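Local atomic coordinates of importin subunit beta-1 (Saccharomyces cerevisiae, PDB entry 5OWU), a protein that carries proteins into the nucleus as the beta subunit of the importin heterodimer, whose alpha partner recognises the classical nuclear localization signal of the cargo. Residues Pro17-Asn20 with Ile21-Thr24; Cys249-Met252 with Ser253-Thr257; Ser543-Val546 with Met547-Gly551; Glu752-Leu755 with Asp756-Gly760. All coordinates share one frame; numbering follows the deposited sequence. Where two conformers were deposited one is given.

Contact 1 of 4, residues Pro17-Asn20 with Ile21-Thr24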
loop_
_atom_site.group_PDB
_atom_site.type_symbol
_atom_site.label_atom_id
_atom_site.label_comp_id
_atom_site.label_asym_id
_atom_site.label_seq_id
_atom_site.Cartn_x
_atom_site.Cartn_y
_atom_site.Cartn_z
ATOM N N PRO A 17 -40.002 7.164 -2.746
ATOM C CA PRO A 17 -39.875 6.357 -3.974
ATOM C C PRO A 17 -39.541 7.190 -5.193
ATOM O O PRO A 17 -39.105 6.638 -6.212
ATOM C CB PRO A 17 -41.257 5.702 -4.120
ATOM C CG PRO A 17 -41.957 5.917 -2.822
ATOM C CD PRO A 17 -41.377 7.151 -2.219
ATOM N N ASP A 18 -39.739 8.498 -5.117
ATOM C CA ASP A 18 -39.574 9.401 -6.245
ATOM C C ASP A 18 -38.169 9.984 -6.178
ATOM O O ASP A 18 -37.878 10.830 -5.326
ATOM C CB ASP A 18 -40.645 10.488 -6.199
ATOM C CG ASP A 18 -40.623 11.386 -7.414
ATOM O OD1 ASP A 18 -39.555 11.504 -8.049
ATOM O OD2 ASP A 18 -41.678 11.975 -7.728
ATOM N N GLN A 19 -37.293 9.520 -7.072
ATOM C CA GLN A 19 -35.918 10.005 -7.096
ATOM C C GLN A 19 -35.858 11.526 -7.204
ATOM O O GLN A 19 -34.968 12.160 -6.619
ATOM C CB GLN A 19 -35.173 9.352 -8.259
ATOM C CG GLN A 19 -33.662 9.416 -8.147
ATOM C CD GLN A 19 -32.969 8.669 -9.270
ATOM O OE1 GLN A 19 -33.620 8.115 -10.159
ATOM N NE2 GLN A 19 -31.641 8.645 -9.234
ATOM N N ASN A 20 -36.799 12.129 -7.938
ATOM C CA ASN A 20 -36.857 13.586 -8.030
ATOM C C ASN A 20 -37.000 14.207 -6.650
ATOM O O ASN A 20 -36.295 15.162 -6.310
ATOM C CB ASN A 20 -38.027 14.028 -8.909
ATOM C CG ASN A 20 -38.134 13.238 -10.185
ATOM O OD1 ASN A 20 -37.125 12.866 -10.789
ATOM N ND2 ASN A 20 -39.370 12.963 -10.604
ATOM N N ILE A 21 -37.932 13.685 -5.849
ATOM C CA ILE A 21 -38.154 14.215 -4.509
ATOM C C ILE A 21 -36.926 13.990 -3.632
ATOM O O ILE A 21 -36.585 14.835 -2.797
ATOM C CB ILE A 21 -39.427 13.592 -3.905
ATOM C CG1 ILE A 21 -40.657 14.088 -4.674
ATOM C CG2 ILE A 21 -39.553 13.925 -2.408
ATOM C CD1 ILE A 21 -41.985 13.512 -4.200
ATOM N N ARG A 22 -36.235 12.860 -3.810
ATOM C CA ARG A 22 -35.020 12.618 -3.035
ATOM C C ARG A 22 -33.970 13.678 -3.328
ATOM O O ARG A 22 -33.344 14.223 -2.409
ATOM C CB ARG A 22 -34.455 11.227 -3.331
ATOM C CG ARG A 22 -35.336 10.078 -2.873
ATOM C CD ARG A 22 -34.524 8.830 -2.531
ATOM N NE ARG A 22 -33.808 8.259 -3.675
ATOM C CZ ARG A 22 -34.349 7.425 -4.564
ATOM N NH1 ARG A 22 -35.623 7.073 -4.459
ATOM N NH2 ARG A 22 -33.622 6.944 -5.566
ATOM N N LEU A 23 -33.754 13.979 -4.612
ATOM C CA LEU A 23 -32.721 14.948 -4.966
ATOM C C LEU A 23 -33.131 16.362 -4.568
ATOM O O LEU A 23 -32.302 17.138 -4.082
ATOM C CB LEU A 23 -32.416 14.870 -6.460
ATOM C CG LEU A 23 -31.294 15.781 -6.966
ATOM C CD1 LEU A 23 -29.945 15.378 -6.380
ATOM C CD2 LEU A 23 -31.257 15.763 -8.488
ATOM N N THR A 24 -34.400 16.718 -4.774
ATOM C CA THR A 24 -34.898 18.012 -4.318
ATOM C C THR A 24 -34.686 18.186 -2.819
ATOM O O THR A 24 -34.282 19.261 -2.355
ATOM C CB THR A 24 -36.381 18.149 -4.666
ATOM O OG1 THR A 24 -36.525 18.277 -6.085
ATOM C CG2 THR A 24 -37.005 19.368 -3.989
#
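The carbonyl oxygen of N20 is gripped twice by one residue, T24. T24 N donates to N20 O at 2.9 Å, nearly straight, and the hydroxyl OG1 of T24 donates to the same N20 O at 3.1 Å, coming from above the carbonyl plane. The T24 torsion (chi1 -70°) sets OG1 beside its own backbone N, the position from which it can reach back one turn. At the start of the helix D18 turns its carboxylate over the first amides: OD1 of D18 accepts from N20 N at 2.8 Å, a weak bond because it is bent, and from I21 N at 3.5 Å, weak through its length. CG1 and CD1 of I21 lie against the same side chain, crossing it at about a right angle. R22 folds back with a bend at chi3, laying its guanidinium over Q19, whose CA sits 3.9 Å above the plane and whose CG is 3.6 Å from R22 NH2. Their amide and guanidinium planes are 17° apart, and NH1 of R22 is held by the carbonyl of S16. An aspartate N-cap followed by regular i to i+4 bonds is the hallmark of a helix start, here that of helix 19-35 in HEAT repeat 1.

Contact 2 of 4, residues Cys249-Met252 with Ser253-Thr257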
loop_
_atom_site.group_PDB
_atom_site.type_symbol
_atom_site.label_atom_id
_atom_site.label_comp_id
_atom_site.label_asym_id
_atom_site.label_seq_id
_atom_site.Cartn_x
_atom_site.Cartn_y
_atom_site.Cartn_z
ATOM N N CYS A 249 -0.563 -5.580 20.218
ATOM C CA CYS A 249 0.236 -5.430 19.007
ATOM C C CYS A 249 0.440 -3.962 18.678
ATOM O O CYS A 249 1.556 -3.535 18.337
ATOM C CB CYS A 249 -0.430 -6.151 17.835
ATOM S SG CYS A 249 -0.422 -7.954 17.979
ATOM N N LYS A 250 -0.628 -3.166 18.777
ATOM C CA LYS A 250 -0.493 -1.746 18.480
ATOM C C LYS A 250 0.450 -1.068 19.467
ATOM O O LYS A 250 1.254 -0.204 19.087
ATOM C CB LYS A 250 -1.867 -1.084 18.493
ATOM C CG LYS A 250 -2.068 -0.099 17.350
ATOM C CD LYS A 250 -3.099 0.977 17.674
ATOM C CE LYS A 250 -3.298 1.929 16.504
ATOM N NZ LYS A 250 -2.011 2.574 16.096
ATOM N N ILE A 251 0.370 -1.449 20.742
ATOM C CA ILE A 251 1.278 -0.900 21.746
ATOM C C ILE A 251 2.715 -1.272 21.428
ATOM O O ILE A 251 3.629 -0.467 21.613
ATOM C CB ILE A 251 0.889 -1.382 23.155
ATOM C CG1 ILE A 251 -0.425 -0.730 23.590
ATOM C CG2 ILE A 251 2.001 -1.058 24.162
ATOM C CD1 ILE A 251 -1.066 -1.381 24.804
ATOM N N MET A 252 2.952 -2.511 21.001
ATOM C CA MET A 252 4.315 -2.906 20.660
ATOM C C MET A 252 4.835 -2.063 19.504
ATOM O O MET A 252 5.970 -1.568 19.543
ATOM C CB MET A 252 4.352 -4.396 20.314
ATOM C CG MET A 252 5.702 -4.925 19.819
ATOM S SD MET A 252 6.985 -4.972 21.076
ATOM C CE MET A 252 6.267 -6.137 22.249
ATOM N N SER A 253 4.001 -1.857 18.481
ATOM C CA SER A 253 4.433 -1.075 17.327
ATOM C C SER A 253 4.710 0.381 17.697
ATOM O O SER A 253 5.693 0.964 17.229
ATOM C CB SER A 253 3.379 -1.163 16.218
ATOM O OG SER A 253 3.772 -0.383 15.106
ATOM N N LEU A 254 3.871 0.983 18.544
ATOM C CA LEU A 254 4.000 2.409 18.852
ATOM C C LEU A 254 4.973 2.706 19.987
ATOM O O LEU A 254 5.648 3.741 19.976
ATOM C CB LEU A 254 2.633 2.986 19.221
ATOM C CG LEU A 254 1.645 3.210 18.084
ATOM C CD1 LEU A 254 0.335 3.720 18.665
ATOM C CD2 LEU A 254 2.209 4.197 17.071
ATOM N N TYR A 255 5.041 1.835 20.980
ATOM C CA TYR A 255 5.816 2.057 22.190
ATOM C C TYR A 255 6.795 0.915 22.426
ATOM O O TYR A 255 7.044 0.532 23.567
ATOM C CB TYR A 255 4.887 2.234 23.390
ATOM C CG TYR A 255 3.945 3.404 23.232
ATOM C CD1 TYR A 255 4.417 4.708 23.321
ATOM C CD2 TYR A 255 2.590 3.211 22.983
ATOM C CE1 TYR A 255 3.569 5.791 23.165
ATOM C CE2 TYR A 255 1.727 4.299 22.830
ATOM C CZ TYR A 255 2.229 5.581 22.920
ATOM O OH TYR A 255 1.401 6.668 22.774
ATOM N N TYR A 256 7.334 0.353 21.341
ATOM C CA TYR A 256 8.388 -0.654 21.421
ATOM C C TYR A 256 9.406 -0.303 22.503
ATOM O O TYR A 256 9.781 -1.159 23.312
ATOM C CB TYR A 256 9.086 -0.803 20.060
ATOM C CG TYR A 256 10.176 -1.855 20.035
ATOM C CD1 TYR A 256 9.889 -3.183 19.734
ATOM C CD2 TYR A 256 11.495 -1.519 20.318
ATOM C CE1 TYR A 256 10.900 -4.153 19.716
ATOM C CE2 TYR A 256 12.499 -2.470 20.299
ATOM C CZ TYR A 256 12.202 -3.784 19.998
ATOM O OH TYR A 256 13.222 -4.718 19.991
ATOM N N THR A 257 9.833 0.963 22.550
ATOM C CA THR A 257 10.939 1.351 23.419
ATOM C C THR A 257 10.667 1.054 24.890
ATOM O O THR A 257 11.617 0.971 25.676
ATOM C CB THR A 257 11.254 2.843 23.241
ATOM O OG1 THR A 257 12.490 3.162 23.892
ATOM C CG2 THR A 257 10.142 3.720 23.807
#
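SD of M252 rests 3.7 Å from CD1 of Y256, one turn further along, in a Met-aromatic contact. The sulfur lies 4.8 Å from the ring centroid and approaches obliquely, 64° off the ring normal, while the two side chains run side by side in the same direction. Bends at chi2 and chi3 of M252, both near +65°, curl the thioether to this place. A second pair, K250 and L254, also runs alongside, NZ of K250 meeting CD1 of L254 at 3.7 Å, and I251 CG2 makes a looser apolar touch with CB of Y255. The backbone bonds run as far as Y255 N, which donates to I251 O at 2.8 Å, just as L254 N donates to K250 O at 2.9 Å. Farther out, the hydroxyls of S253, Y255 and Y256 are held by other parts of the chain: E296 binds OG of S253, and the carbonyl of L209 binds OH of Y255. Helix 280-306 contributes E296 and E297, as well as F289 against M252. The chemistry is therefore divided along Y256: a buried ring beside the M252 sulfur and the rings of Y315 and F317, and a hydroxyl held by E297 and by the backbone N of Y315, which would restrict the ring's position.

Contact 3 of 4, residues Ser543-Val546 with Met547-Gly551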
loop_
_atom_site.group_PDB
_atom_site.type_symbol
_atom_site.label_atom_id
_atom_site.label_comp_id
_atom_site.label_asym_id
_atom_site.label_seq_id
_atom_site.Cartn_x
_atom_site.Cartn_y
_atom_site.Cartn_z
ATOM N N SER A 543 6.700 -14.737 -30.172
ATOM C CA SER A 543 6.005 -13.763 -31.006
ATOM C C SER A 543 4.937 -14.456 -31.842
ATOM O O SER A 543 3.741 -14.137 -31.751
ATOM C CB SER A 543 7.018 -13.036 -31.890
ATOM O OG SER A 543 6.367 -12.180 -32.810
ATOM N N THR A 544 5.359 -15.464 -32.615
ATOM C CA THR A 544 4.431 -16.271 -33.400
ATOM C C THR A 544 3.272 -16.755 -32.549
ATOM O O THR A 544 2.108 -16.674 -32.963
ATOM C CB THR A 544 5.175 -17.463 -34.013
ATOM O OG1 THR A 544 6.163 -16.988 -34.928
ATOM C CG2 THR A 544 4.226 -18.405 -34.754
ATOM N N PHE A 545 3.568 -17.243 -31.341
ATOM C CA PHE A 545 2.518 -17.822 -30.517
ATOM C C PHE A 545 1.483 -16.773 -30.137
ATOM O O PHE A 545 0.274 -17.021 -30.225
ATOM C CB PHE A 545 3.111 -18.467 -29.262
ATOM C CG PHE A 545 2.093 -18.705 -28.175
ATOM C CD1 PHE A 545 1.171 -19.731 -28.281
ATOM C CD2 PHE A 545 2.046 -17.887 -27.063
ATOM C CE1 PHE A 545 0.230 -19.941 -27.286
ATOM C CE2 PHE A 545 1.112 -18.097 -26.068
ATOM C CZ PHE A 545 0.206 -19.111 -26.176
ATOM N N VAL A 546 1.928 -15.583 -29.724
ATOM C CA VAL A 546 0.961 -14.650 -29.157
ATOM C C VAL A 546 0.107 -14.043 -30.262
ATOM O O VAL A 546 -1.122 -13.969 -30.144
ATOM C CB VAL A 546 1.661 -13.579 -28.295
ATOM C CG1 VAL A 546 2.287 -14.233 -27.059
ATOM C CG2 VAL A 546 2.697 -12.790 -29.098
ATOM N N MET A 547 0.729 -13.660 -31.377
ATOM C CA MET A 547 -0.034 -13.135 -32.506
ATOM C C MET A 547 -1.102 -14.133 -32.937
ATOM O O MET A 547 -2.304 -13.834 -32.896
ATOM C CB MET A 547 0.920 -12.779 -33.651
ATOM C CG MET A 547 1.816 -11.593 -33.288
ATOM S SD MET A 547 2.905 -10.949 -34.572
ATOM C CE MET A 547 3.828 -12.407 -35.060
ATOM N N ASP A 548 -0.685 -15.351 -33.298
ATOM C CA ASP A 548 -1.645 -16.402 -33.616
ATOM C C ASP A 548 -2.690 -16.532 -32.512
ATOM O O ASP A 548 -3.896 -16.604 -32.779
ATOM C CB ASP A 548 -0.914 -17.730 -33.828
ATOM C CG ASP A 548 0.049 -17.696 -35.013
ATOM O OD1 ASP A 548 0.360 -16.594 -35.511
ATOM O OD2 ASP A 548 0.509 -18.780 -35.436
ATOM N N LYS A 549 -2.242 -16.536 -31.254
ATOM C CA LYS A 549 -3.180 -16.747 -30.157
ATOM C C LYS A 549 -4.208 -15.631 -30.104
ATOM O O LYS A 549 -5.403 -15.879 -29.885
ATOM C CB LYS A 549 -2.429 -16.846 -28.832
ATOM C CG LYS A 549 -3.284 -17.344 -27.674
ATOM C CD LYS A 549 -3.590 -18.831 -27.824
ATOM C CE LYS A 549 -4.532 -19.308 -26.740
ATOM N NZ LYS A 549 -4.828 -20.764 -26.852
ATOM N N LEU A 550 -3.770 -14.390 -30.314
ATOM C CA LEU A 550 -4.732 -13.301 -30.355
ATOM C C LEU A 550 -5.786 -13.591 -31.413
ATOM O O LEU A 550 -6.994 -13.527 -31.144
ATOM C CB LEU A 550 -4.018 -11.975 -30.623
ATOM C CG LEU A 550 -4.862 -10.700 -30.588
ATOM C CD1 LEU A 550 -5.545 -10.543 -29.242
ATOM C CD2 LEU A 550 -4.002 -9.473 -30.912
ATOM N N GLY A 551 -5.341 -13.978 -32.613
ATOM C CA GLY A 551 -6.282 -14.333 -33.661
ATOM C C GLY A 551 -7.286 -15.353 -33.182
ATOM O O GLY A 551 -8.493 -15.201 -33.390
#
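K549 and F545 run side by side, pointing the same way, and the lysine can be followed atom by atom. Its CB lies over one face of the F545 ring and, lower down, 3.0 Å from the F545 carbonyl oxygen, the same atom that accepts from K549 N at 2.8 Å. CG then passes 4.2 Å from CZ of the ring, and CD comes to 4.0 Å from CE1. The chain bends once, at chi2 (72°), and is extended beyond, which carries the aliphatic part along the phenyl group and the ammonium past it; there NZ finds N508 OD1 and Q552 OE1. The lysine thus gives its methylenes to an aromatic neighbour and its charge to two amide oxygens.

One residue earlier T544 pairs with D548, the two side chains again alongside each other in the one of two D548 conformers described, and one before that S543 pairs with M547. M547 bends at chi3 and brings its methyl CE to 3.4 Å from OG of S543, while its backbone N donates to S543 O at an N-H...O angle of 171°. Neighbouring helices pack against much of the rest: V579 and L580 of helix 563-586 meet V546 and M547, F602 of helix 595-607 meets L550, and I504 of helix 496-507 meets F545. Such packing of helix 536-553 against helices 496-507, 563-586 and 595-607 is that of a HEAT-repeat alpha-solenoid, here at repeat 13.

Contact 4 of 4, residues Glu752-Leu755 with Asp756-Gly760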
loop_
_atom_site.group_PDB
_atom_site.type_symbol
_atom_site.label_atom_id
_atom_site.label_comp_id
_atom_site.label_asym_id
_atom_site.label_seq_id
_atom_site.Cartn_x
_atom_site.Cartn_y
_atom_site.Cartn_z
ATOM N N GLU A 752 7.230 13.020 -8.355
ATOM C CA GLU A 752 8.026 12.308 -9.350
ATOM C C GLU A 752 7.698 12.795 -10.760
ATOM O O GLU A 752 8.597 12.949 -11.601
ATOM C CB GLU A 752 7.792 10.800 -9.227
ATOM C CG GLU A 752 8.419 10.186 -7.985
ATOM C CD GLU A 752 8.068 8.725 -7.791
ATOM O OE1 GLU A 752 7.054 8.263 -8.358
ATOM O OE2 GLU A 752 8.812 8.042 -7.057
ATOM N N ALA A 753 6.410 13.046 -11.035
ATOM C CA ALA A 753 6.022 13.570 -12.343
ATOM C C ALA A 753 6.560 14.978 -12.561
ATOM O O ALA A 753 6.950 15.334 -13.681
ATOM C CB ALA A 753 4.502 13.567 -12.492
ATOM N N VAL A 754 6.573 15.804 -11.512
ATOM C CA VAL A 754 7.160 17.133 -11.650
ATOM C C VAL A 754 8.635 17.006 -12.008
ATOM O O VAL A 754 9.145 17.724 -12.880
ATOM C CB VAL A 754 6.935 17.959 -10.368
ATOM C CG1 VAL A 754 7.737 19.267 -10.398
ATOM C CG2 VAL A 754 5.445 18.268 -10.203
ATOM N N LEU A 755 9.336 16.062 -11.372
ATOM C CA LEU A 755 10.735 15.829 -11.723
ATOM C C LEU A 755 10.881 15.462 -13.197
ATOM O O LEU A 755 11.771 15.983 -13.885
ATOM C CB LEU A 755 11.327 14.736 -10.833
ATOM C CG LEU A 755 12.793 14.361 -11.084
ATOM C CD1 LEU A 755 13.706 15.579 -11.046
ATOM C CD2 LEU A 755 13.231 13.320 -10.050
ATOM N N ASP A 756 10.018 14.568 -13.702
ATOM C CA ASP A 756 10.023 14.265 -15.136
ATOM C C ASP A 756 9.879 15.543 -15.960
ATOM O O ASP A 756 10.624 15.775 -16.925
ATOM C CB ASP A 756 8.878 13.306 -15.493
ATOM C CG ASP A 756 9.116 11.883 -15.024
ATOM O OD1 ASP A 756 10.276 11.521 -14.759
ATOM O OD2 ASP A 756 8.129 11.123 -14.950
ATOM N N ALA A 757 8.893 16.367 -15.606
ATOM C CA ALA A 757 8.628 17.585 -16.366
ATOM C C ALA A 757 9.866 18.467 -16.430
ATOM O O ALA A 757 10.251 18.940 -17.509
ATOM C CB ALA A 757 7.455 18.343 -15.748
ATOM N N TYR A 758 10.510 18.697 -15.279
ATOM C CA TYR A 758 11.660 19.594 -15.245
ATOM C C TYR A 758 12.840 19.011 -16.010
ATOM O O TYR A 758 13.595 19.752 -16.654
ATOM C CB TYR A 758 12.064 19.897 -13.796
ATOM C CG TYR A 758 11.103 20.791 -13.029
ATOM C CD1 TYR A 758 10.234 21.656 -13.690
ATOM C CD2 TYR A 758 11.068 20.770 -11.639
ATOM C CE1 TYR A 758 9.364 22.465 -12.992
ATOM C CE2 TYR A 758 10.197 21.577 -10.932
ATOM C CZ TYR A 758 9.347 22.422 -11.614
ATOM O OH TYR A 758 8.477 23.228 -10.920
ATOM N N VAL A 759 13.037 17.691 -15.935
ATOM C CA VAL A 759 14.117 17.070 -16.699
ATOM C C VAL A 759 13.903 17.306 -18.188
ATOM O O VAL A 759 14.815 17.731 -18.912
ATOM C CB VAL A 759 14.205 15.568 -16.375
ATOM C CG1 VAL A 759 15.112 14.827 -17.364
ATOM C CG2 VAL A 759 14.717 15.374 -14.975
ATOM N N GLY A 760 12.689 17.034 -18.665
ATOM C CA GLY A 760 12.411 17.212 -20.077
ATOM C C GLY A 760 12.538 18.660 -20.514
ATOM O O GLY A 760 13.026 18.949 -21.608
#
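V754 turns CG1 away from its backbone N (chi1 171°), and Y758 sets its ring beside its own N (chi1 -71°); together these rotations bring the methyl onto the phenol. CG1 of V754 lies 3.4 Å from CE2 of Y758 and 3.7 Å from CZ, with the two side chains alongside each other and heading the same way. The carbonyl oxygen of V754 stands over one face of the ring, 3.6 Å from CG of Y758, while it accepts from Y758 N at 2.9 Å. That bond is close to straight at the hydrogen, 163°. The ring is thus met by both the branch and the carbonyl of a single residue one turn back.

On a neighbouring flank CD1 of L755 reaches CG2 of V759 at 4.1 Å, and the same CG2 presses to 3.2 Å from L755 O. These pairs belong to helix 741-764, in HEAT repeat 17 of the superhelical alpha-solenoid, where a helix is packed by those of its own and the adjoining repeats. L703 of helix 698-713 and A731 of helix 718-732 touch V754, whereas F782 of helix 776-788 meets both V754 and L755; A801 and L805 of helix 796-812 close over L755.

Polar ends are anchored beyond the pairs. OH of Y758 bonds Q732 OE1, which fixes the far end of the buried ring, and OD2 of D756 bonds S704. The side chain of E752 leads off to a salt bridge with K749, while its carbonyl oxygen accepts from D756 N at 3.0 Å.

Overall arrangement
The four contacts follow in series along one all-helical chain, each on or at the end of one helix: 19-35, 238-255, 536-553 and 741-764, in HEAT repeats 1, 6, 13 and 17. None touches another. Centres of contacts 3 and 4 are about 37 Å apart and those of contacts 2 and 4 about 39 Å, whereas contacts 2 and 3 stand about 54 Å apart on opposite sides of the chain's centre. Contact 1 is at the surface, and contact 4 is buried. Local contacts of a helix start (contact 1) and of one-turn side-chain pairs (contacts 2 to 4) thus lie at separate points of a long solenoid, whose stacked repeats form the scaffold of this import receptor.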